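Local coordinates for protein 3-hydroxyacyl-CoA dehydrogenase (Archaeoglobus fulgidus, PDB 1ZEJ) that probably works as an NAD-dependent dehydrogenase of the 3-hydroxyacyl-CoA dehydrogenase family, oxidising a hydroxyl group of its substrate, and forms a homodimer, at residues S111-A116 against V143-T148. Sequence-based numbering, arbitrary orientation.
Sequences SVDDIA and VISRFT
The backbones approach most nearly at Asp-113, in the first turn of helix 112-116, and Ser-145, just past the end of strand 139-144, whose CA atoms are 4.8 Å apart. Ser-111 is the N-cap of the helix, its OG accepting from Asp-114 N; the loop after the strand forms an ST turn, Phe-147 N donating to Ser-145 OG. Across the contact, Arg-146 N gives Asp-113 OD1 a nearly straight hydrogen bond (2.8 Å, 177°), on the syn side but 25° out of the carboxylate plane. Arg-146 NH1 reaches Asp-113 OD1 as well, at 3.4 Å, a weak hydrogen bond within a salt bridge. With CG between its backbone N and carbonyl carbon (chi1 61°), the extended Arg-146 chain runs past Asp-113 OD1, which CG approaches to 3.2 Å, and presents the edge of its guanidinium to that oxygen, the carboxylate and guanidinium planes turned only slightly against each other. Phe-147 CE2 sits 3.7 Å above the centre of that guanidinium, and a water links NH1 to Asp-114 OD1; NH2 has a further salt bridge to Glu-117. Replacing Asp-113 by an alanine would probably leave Arg-146 N without its acceptor and NH1 without its charge partner, the guanidinium still tied to Glu-117. Ala-116 CB rests 3.5 Å from Phe-147 CD2 and also touches Ser-145. Val-112 CG2 packs against Ile-144 O (3.6 Å) and Val-143 CG1 (4.0 Å). Asp-114 also forms a salt bridge with Arg-239 of the second subunit, placing this short helix at the dimer interface. The contact joins a helix following strand 103-105 to the end of strand 139-144, which runs antiparallel to strand 125-130, in the Rossmann-type NAD-binding domain, with Val-143 near His-129, predicted to be important for catalysis.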
loop_
_atom_site.group_PDB
_atom_site.type_symbol
_atom_site.label_atom_id
_atom_site.label_comp_id
_atom_site.label_asym_id
_atom_site.label_seq_id
_atom_site.Cartn_x
_atom_site.Cartn_y
_atom_site.Cartn_z
ATOM N N SER A 111 12.494 19.627 -6.502
ATOM C CA SER A 111 13.445 18.822 -7.275
ATOM C C SER A 111 14.913 18.992 -6.827
ATOM O O SER A 111 15.433 20.110 -6.780
ATOM C CB SER A 111 13.285 19.238 -8.741
ATOM O OG SER A 111 14.328 18.804 -9.565
ATOM N N VAL A 112 15.590 17.893 -6.521
ATOM C CA VAL A 112 16.994 17.945 -6.145
ATOM C C VAL A 112 17.871 18.398 -7.294
ATOM O O VAL A 112 18.906 19.072 -7.066
ATOM C CB VAL A 112 17.539 16.600 -5.551
ATOM C CG1 VAL A 112 16.785 16.274 -4.266
ATOM C CG2 VAL A 112 17.444 15.439 -6.577
ATOM N N ASP A 113 17.467 18.061 -8.516
ATOM C CA ASP A 113 18.202 18.537 -9.689
ATOM C C ASP A 113 18.074 20.057 -9.842
ATOM O O ASP A 113 19.052 20.735 -10.183
ATOM C CB ASP A 113 17.766 17.804 -10.950
ATOM C CG ASP A 113 18.360 16.389 -11.018
ATOM O OD1 ASP A 113 19.457 16.244 -11.528
ATOM O OD2 ASP A 113 17.723 15.449 -10.562
ATOM N N ASP A 114 16.899 20.613 -9.554
ATOM C CA ASP A 114 16.746 22.075 -9.678
ATOM C C ASP A 114 17.591 22.809 -8.617
ATOM O O ASP A 114 18.172 23.879 -8.868
ATOM C CB ASP A 114 15.294 22.503 -9.572
ATOM C CG ASP A 114 14.480 22.141 -10.774
ATOM O OD1 ASP A 114 14.981 21.583 -11.788
ATOM O OD2 ASP A 114 13.290 22.417 -10.687
ATOM N N ILE A 115 17.655 22.246 -7.414
ATOM C CA ILE A 115 18.546 22.770 -6.396
ATOM C C ILE A 115 20.027 22.626 -6.801
ATOM O O ILE A 115 20.789 23.612 -6.803
ATOM C CB ILE A 115 18.324 22.080 -5.029
ATOM C CG1 ILE A 115 16.944 22.418 -4.486
ATOM C CG2 ILE A 115 19.398 22.507 -4.037
ATOM C CD1 ILE A 115 16.506 21.496 -3.352
ATOM N N ALA A 116 20.405 21.415 -7.189
ATOM C CA ALA A 116 21.797 21.105 -7.506
ATOM C C ALA A 116 22.354 21.971 -8.590
ATOM O O ALA A 116 23.500 22.346 -8.554
ATOM C CB ALA A 116 21.901 19.663 -7.945
ATOM N N VAL A 143 17.855 10.844 -2.302
ATOM C CA VAL A 143 17.401 11.186 -3.632
ATOM C C VAL A 143 18.544 11.944 -4.294
ATOM O O VAL A 143 18.880 13.041 -3.878
ATOM C CB VAL A 143 16.128 12.011 -3.585
ATOM C CG1 VAL A 143 15.596 12.261 -5.001
ATOM C CG2 VAL A 143 15.058 11.311 -2.755
ATOM N N ILE A 144 19.143 11.331 -5.298
ATOM C CA ILE A 144 20.304 11.904 -5.930
ATOM C C ILE A 144 19.975 12.742 -7.175
ATOM O O ILE A 144 19.011 12.496 -7.899
ATOM C CB ILE A 144 21.391 10.850 -6.189
ATOM C CG1 ILE A 144 21.032 9.883 -7.307
ATOM C CG2 ILE A 144 21.685 10.075 -4.885
ATOM C CD1 ILE A 144 22.223 9.179 -7.843
ATOM N N SER A 145 20.798 13.744 -7.410
ATOM C CA SER A 145 20.693 14.520 -8.628
ATOM C C SER A 145 21.593 13.882 -9.676
ATOM O O SER A 145 22.358 12.961 -9.356
ATOM C CB SER A 145 21.091 15.946 -8.364
ATOM O OG SER A 145 22.501 16.126 -8.380
ATOM N N ARG A 146 21.534 14.404 -10.906
ATOM C CA ARG A 146 22.505 13.997 -11.969
ATOM C C ARG A 146 23.943 14.374 -11.661
ATOM O O ARG A 146 24.844 13.846 -12.256
ATOM C CB ARG A 146 22.102 14.558 -13.330
ATOM C CG ARG A 146 22.044 16.059 -13.460
ATOM C CD ARG A 146 21.302 16.413 -14.747
ATOM N NE ARG A 146 21.578 17.779 -15.163
ATOM C CZ ARG A 146 20.904 18.841 -14.736
ATOM N NH1 ARG A 146 19.931 18.719 -13.833
ATOM N NH2 ARG A 146 21.233 20.040 -15.184
ATOM N N PHE A 147 24.156 15.229 -10.676
ATOM C CA PHE A 147 25.490 15.670 -10.290
ATOM C C PHE A 147 26.128 14.884 -9.173
ATOM O O PHE A 147 27.329 14.897 -9.023
ATOM C CB PHE A 147 25.472 17.123 -9.836
ATOM C CG PHE A 147 24.896 18.098 -10.839
ATOM C CD1 PHE A 147 25.704 18.739 -11.747
ATOM C CD2 PHE A 147 23.535 18.438 -10.806
ATOM C CE1 PHE A 147 25.165 19.661 -12.668
ATOM C CE2 PHE A 147 23.002 19.382 -11.713
ATOM C CZ PHE A 147 23.820 19.987 -12.634
ATOM N N THR A 148 25.319 14.295 -8.312
ATOM C CA THR A 148 25.780 13.686 -7.090
ATOM C C THR A 148 26.800 12.585 -7.414
ATOM O O THR A 148 26.552 11.698 -8.269
ATOM C CB THR A 148 24.600 13.042 -6.312
ATOM O OG1 THR A 148 23.502 13.967 -6.127
ATOM C CG2 THR A 148 25.098 12.535 -4.974
HETATM O O HOH W 1 17.157 20.418 -13.366
#